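Local structure of N-acetylneuraminic acid (Sialic acid) synthetase (Leptospira borgpetersenii serovar Hardjo-bovis, 6NCS) at residues I58-G70 / A105-K117. The protein probably catalyses the synthesis of N-acylneuraminate (sialic acid) or its 9-phosphate, and binds manganese. Numbering follows the deposited sequence.
Sequences IKFQAYNSEERFG and ATPFDVPNLNMLK. With CIT (citric acid), chain D.
Arg-68 and Phe-108 show how a flat cation can be fixed over a ring while its hydrogens point elsewhere. Followed outward from CB, the arginine leaves with CG anti to the backbone N (chi1 -177°) and stays extended as far as NE. CG skirts Phe-108 CD2; CD then rides over the ring face, 4.2 Å from the ring centroid, as a CH-pi contact. NE passes above CE2, and the guanidinium lies flat on the same ring, CZ 3.8 Å from its centroid and the planes 22° apart, a stacked cation-pi pair. At the tip NH1 and NH2 both turn in the guanidinium plane to Gln-61 OE1, at 2.9 and 3.0 Å, so that stacking and a two-nitrogen grip together fix the group's rotation. The Gln-61 NE2 end bonds to Glu-31.

Alongside, strands 58-62 and 105-107 run parallel: Thr-106 N donates to Phe-60 O, Ala-62 N to Thr-106 O, and Phe-108 N to Ala-62 O (3.0 Å), which also meets the Phe-108 ring at its edge. Ala-62 CB packs against Asn-112, Met-115 and Leu-116 of helix 110-117, whose N-cap, Asp-109, accepts through OD1 from both Asn-112 N and ND2. A water held by Asn-64 N sits between Glu-67 OE1 and Asp-109 OD2, its link to the aspartate weak; Arg-288 and Lys-290 of the second subunit pair with Glu-67.

Lys-59 NZ pairs with Glu-31 and reaches O1 of a citrate, probably from the crystallisation liquor. Parallel strands with the functional site at their C-terminal ends are characteristic of the TIM barrel; here, in a NeuB-family member, that end holds manganese.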
# COMPACT_ATOMS: atom_id res chain seq x y z
N ILE A 58 -0.24 -20.73 -13.47
CA ILE A 58 1.13 -20.78 -13.95
C ILE A 58 1.12 -20.42 -15.44
O ILE A 58 0.26 -20.88 -16.20
CB ILE A 58 1.80 -22.14 -13.68
CG1 ILE A 58 3.26 -22.14 -14.12
CG2 ILE A 58 1.01 -23.30 -14.31
CD1 ILE A 58 4.08 -23.31 -13.59
N LYS A 59 2.07 -19.57 -15.84
CA LYS A 59 2.09 -18.96 -17.15
C LYS A 59 3.36 -19.34 -17.90
O LYS A 59 4.45 -19.37 -17.32
CB LYS A 59 1.99 -17.43 -17.04
CG LYS A 59 1.70 -16.72 -18.35
CD LYS A 59 1.77 -15.20 -18.17
CE LYS A 59 3.21 -14.75 -18.15
NZ LYS A 59 3.89 -15.40 -19.32
N PHE A 60 3.22 -19.64 -19.19
CA PHE A 60 4.33 -20.00 -20.07
C PHE A 60 4.40 -18.97 -21.20
O PHE A 60 3.64 -18.01 -21.24
CB PHE A 60 4.19 -21.45 -20.56
CG PHE A 60 4.38 -22.48 -19.46
CD1 PHE A 60 5.62 -23.05 -19.24
CD2 PHE A 60 3.32 -22.85 -18.64
CE1 PHE A 60 5.81 -23.99 -18.21
CE2 PHE A 60 3.50 -23.78 -17.61
CZ PHE A 60 4.74 -24.35 -17.40
N GLN A 61 5.36 -19.15 -22.12
CA GLN A 61 5.54 -18.23 -23.24
C GLN A 61 5.49 -19.01 -24.54
O GLN A 61 6.16 -20.04 -24.68
CB GLN A 61 6.86 -17.45 -23.15
CG GLN A 61 6.89 -16.50 -21.95
CD GLN A 61 8.18 -15.73 -21.82
OE1 GLN A 61 8.99 -15.66 -22.75
NE2 GLN A 61 8.40 -15.16 -20.64
N ALA A 62 4.71 -18.50 -25.50
CA ALA A 62 4.49 -19.15 -26.80
C ALA A 62 5.00 -18.22 -27.89
O ALA A 62 4.38 -17.19 -28.18
CB ALA A 62 3.00 -19.46 -26.99
N TYR A 63 6.13 -18.57 -28.50
CA TYR A 63 6.82 -17.62 -29.36
C TYR A 63 7.65 -18.36 -30.39
O TYR A 63 7.95 -19.55 -30.25
CB TYR A 63 7.75 -16.70 -28.55
CG TYR A 63 8.84 -17.49 -27.87
CD1 TYR A 63 8.58 -18.20 -26.71
CD2 TYR A 63 10.11 -17.56 -28.42
CE1 TYR A 63 9.57 -18.97 -26.11
CE2 TYR A 63 11.10 -18.32 -27.83
CZ TYR A 63 10.83 -19.01 -26.67
OH TYR A 63 11.81 -19.77 -26.08
N ASN A 64 8.00 -17.63 -31.44
CA ASN A 64 9.06 -18.02 -32.37
C ASN A 64 10.26 -17.11 -32.13
O ASN A 64 10.12 -15.88 -32.14
CB ASN A 64 8.57 -17.91 -33.82
CG ASN A 64 9.69 -18.10 -34.83
OD1 ASN A 64 10.25 -17.13 -35.34
ND2 ASN A 64 10.02 -19.35 -35.12
N SER A 65 11.42 -17.72 -31.89
CA SER A 65 12.61 -16.96 -31.49
C SER A 65 12.96 -15.88 -32.51
O SER A 65 13.22 -14.73 -32.15
CB SER A 65 13.79 -17.91 -31.29
OG SER A 65 13.51 -18.87 -30.28
N GLU A 66 13.01 -16.25 -33.80
CA GLU A 66 13.40 -15.30 -34.84
C GLU A 66 12.39 -14.17 -34.96
O GLU A 66 12.76 -13.01 -35.17
CB GLU A 66 13.56 -16.03 -36.17
CG GLU A 66 14.80 -16.90 -36.26
CD GLU A 66 14.59 -18.31 -35.72
OE1 GLU A 66 13.50 -18.59 -35.17
OE2 GLU A 66 15.52 -19.13 -35.87
N GLU A 67 11.09 -14.48 -34.86
CA GLU A 67 10.08 -13.44 -34.88
C GLU A 67 10.26 -12.49 -33.70
O GLU A 67 10.12 -11.27 -33.83
CB GLU A 67 8.69 -14.08 -34.86
CG GLU A 67 7.55 -13.17 -35.27
CD GLU A 67 7.08 -12.26 -34.15
OE1 GLU A 67 7.35 -12.55 -32.96
OE2 GLU A 67 6.41 -11.25 -34.47
N ARG A 68 10.60 -13.05 -32.55
CA ARG A 68 10.63 -12.27 -31.32
C ARG A 68 11.87 -11.37 -31.25
O ARG A 68 11.79 -10.24 -30.75
CB ARG A 68 10.58 -13.22 -30.13
CG ARG A 68 10.54 -12.56 -28.77
CD ARG A 68 10.39 -13.62 -27.72
NE ARG A 68 10.43 -13.11 -26.36
CZ ARG A 68 10.19 -13.85 -25.29
NH1 ARG A 68 9.89 -15.15 -25.44
NH2 ARG A 68 10.23 -13.32 -24.07
N PHE A 69 13.02 -11.85 -31.74
CA PHE A 69 14.25 -11.11 -31.54
C PHE A 69 14.97 -10.69 -32.81
O PHE A 69 15.95 -9.93 -32.72
CB PHE A 69 15.22 -11.90 -30.64
CG PHE A 69 14.76 -12.00 -29.22
CD1 PHE A 69 14.73 -10.86 -28.42
CD2 PHE A 69 14.33 -13.20 -28.69
CE1 PHE A 69 14.29 -10.93 -27.12
CE2 PHE A 69 13.89 -13.28 -27.39
CZ PHE A 69 13.87 -12.14 -26.59
N GLY A 70 14.52 -11.14 -33.98
CA GLY A 70 15.04 -10.60 -35.22
C GLY A 70 16.52 -10.86 -35.39
O GLY A 70 16.99 -12.01 -35.32
N ALA A 105 -0.67 -18.75 -21.17
CA ALA A 105 0.61 -18.42 -21.76
C ALA A 105 0.55 -17.05 -22.42
O ALA A 105 -0.53 -16.50 -22.67
CB ALA A 105 1.07 -19.47 -22.78
N THR A 106 1.73 -16.52 -22.69
CA THR A 106 1.88 -15.26 -23.41
C THR A 106 2.18 -15.59 -24.86
O THR A 106 3.27 -16.09 -25.13
CB THR A 106 3.02 -14.45 -22.81
OG1 THR A 106 2.73 -14.18 -21.44
CG2 THR A 106 3.21 -13.15 -23.56
N PRO A 107 1.28 -15.32 -25.80
CA PRO A 107 1.66 -15.43 -27.22
C PRO A 107 2.45 -14.20 -27.64
O PRO A 107 2.18 -13.08 -27.21
CB PRO A 107 0.32 -15.50 -27.94
CG PRO A 107 -0.56 -14.62 -27.11
CD PRO A 107 -0.12 -14.90 -25.65
N PHE A 108 3.43 -14.41 -28.51
CA PHE A 108 4.22 -13.31 -29.03
C PHE A 108 3.92 -13.02 -30.49
O PHE A 108 4.50 -12.09 -31.05
CB PHE A 108 5.72 -13.58 -28.83
CG PHE A 108 6.17 -13.39 -27.40
CD1 PHE A 108 5.86 -14.33 -26.43
CD2 PHE A 108 6.89 -12.26 -27.03
CE1 PHE A 108 6.27 -14.15 -25.11
CE2 PHE A 108 7.30 -12.08 -25.71
CZ PHE A 108 6.98 -13.02 -24.76
N ASP A 109 3.04 -13.80 -31.11
CA ASP A 109 2.58 -13.52 -32.46
C ASP A 109 1.20 -14.13 -32.63
O ASP A 109 0.71 -14.84 -31.75
CB ASP A 109 3.57 -14.04 -33.52
CG ASP A 109 3.86 -15.54 -33.41
OD1 ASP A 109 3.01 -16.32 -32.93
OD2 ASP A 109 4.96 -15.95 -33.84
N VAL A 110 0.59 -13.86 -33.77
CA VAL A 110 -0.79 -14.29 -34.02
C VAL A 110 -0.88 -15.80 -34.19
O VAL A 110 -1.83 -16.41 -33.68
CB VAL A 110 -1.38 -13.53 -35.22
CG1 VAL A 110 -2.69 -14.17 -35.67
CG2 VAL A 110 -1.60 -12.06 -34.84
N PRO A 111 0.05 -16.47 -34.89
CA PRO A 111 -0.04 -17.94 -34.96
C PRO A 111 -0.02 -18.60 -33.60
O PRO A 111 -0.78 -19.56 -33.38
CB PRO A 111 1.18 -18.33 -35.81
CG PRO A 111 1.38 -17.16 -36.70
CD PRO A 111 1.08 -15.96 -35.82
N ASN A 112 0.81 -18.12 -32.68
CA ASN A 112 0.84 -18.69 -31.34
C ASN A 112 -0.44 -18.37 -30.57
O ASN A 112 -0.95 -19.20 -29.82
CB ASN A 112 2.07 -18.21 -30.58
CG ASN A 112 3.29 -19.08 -30.83
OD1 ASN A 112 3.40 -20.18 -30.29
ND2 ASN A 112 4.20 -18.61 -31.67
N LEU A 113 -0.97 -17.15 -30.73
CA LEU A 113 -2.25 -16.82 -30.11
C LEU A 113 -3.35 -17.74 -30.58
O LEU A 113 -4.15 -18.24 -29.78
CB LEU A 113 -2.60 -15.35 -30.39
CG LEU A 113 -3.82 -14.74 -29.68
CD1 LEU A 113 -3.64 -13.24 -29.54
CD2 LEU A 113 -5.11 -15.02 -30.43
N ASN A 114 -3.43 -17.97 -31.90
CA ASN A 114 -4.46 -18.86 -32.44
C ASN A 114 -4.31 -20.26 -31.87
O ASN A 114 -5.30 -20.92 -31.56
CB ASN A 114 -4.38 -18.91 -33.97
CG ASN A 114 -4.82 -17.61 -34.62
OD1 ASN A 114 -5.51 -16.81 -34.01
ND2 ASN A 114 -4.42 -17.41 -35.88
N MET A 115 -3.06 -20.73 -31.72
CA MET A 115 -2.83 -22.05 -31.17
C MET A 115 -3.31 -22.13 -29.73
O MET A 115 -3.93 -23.12 -29.32
CB MET A 115 -1.34 -22.40 -31.26
CG MET A 115 -0.95 -23.71 -30.59
SD MET A 115 -0.56 -23.58 -28.83
CE MET A 115 0.77 -22.35 -28.85
N LEU A 116 -3.05 -21.09 -28.94
CA LEU A 116 -3.47 -21.10 -27.55
C LEU A 116 -4.99 -21.13 -27.45
O LEU A 116 -5.54 -21.87 -26.62
CB LEU A 116 -2.88 -19.90 -26.82
CG LEU A 116 -1.36 -19.91 -26.62
CD1 LEU A 116 -0.90 -18.57 -26.02
CD2 LEU A 116 -0.91 -21.06 -25.71
N LYS A 117 -5.68 -20.36 -28.29
CA LYS A 117 -7.14 -20.41 -28.26
C LYS A 117 -7.65 -21.78 -28.67
O LYS A 117 -8.64 -22.28 -28.11
CB LYS A 117 -7.74 -19.33 -29.16
CG LYS A 117 -9.26 -19.30 -29.12
CD LYS A 117 -9.83 -18.15 -29.89
CE LYS A 117 -11.34 -18.09 -29.73
NZ LYS A 117 -11.92 -17.02 -30.58
C1 CIT D . 5.15 -12.15 -20.25
O1 CIT D . 4.60 -13.24 -20.44
O2 CIT D . 4.51 -11.27 -19.64
C2 CIT D . 6.56 -11.94 -20.75
C3 CIT D . 7.51 -11.33 -19.73
O7 CIT D . 7.57 -12.14 -18.51
C4 CIT D . 8.88 -11.30 -20.40
C5 CIT D . 10.00 -10.91 -19.46
O3 CIT D . 11.17 -11.02 -19.88
O4 CIT D . 9.80 -10.47 -18.30
C6 CIT D . 7.13 -9.88 -19.41
O5 CIT D . 6.76 -9.12 -20.32
O6 CIT D . 7.20 -9.44 -18.24
O HOH W 1 6.31 -20.64 -32.65
O HOH W 2 6.92 -14.99 -31.86
O HOH W 3 4.30 -10.28 -33.07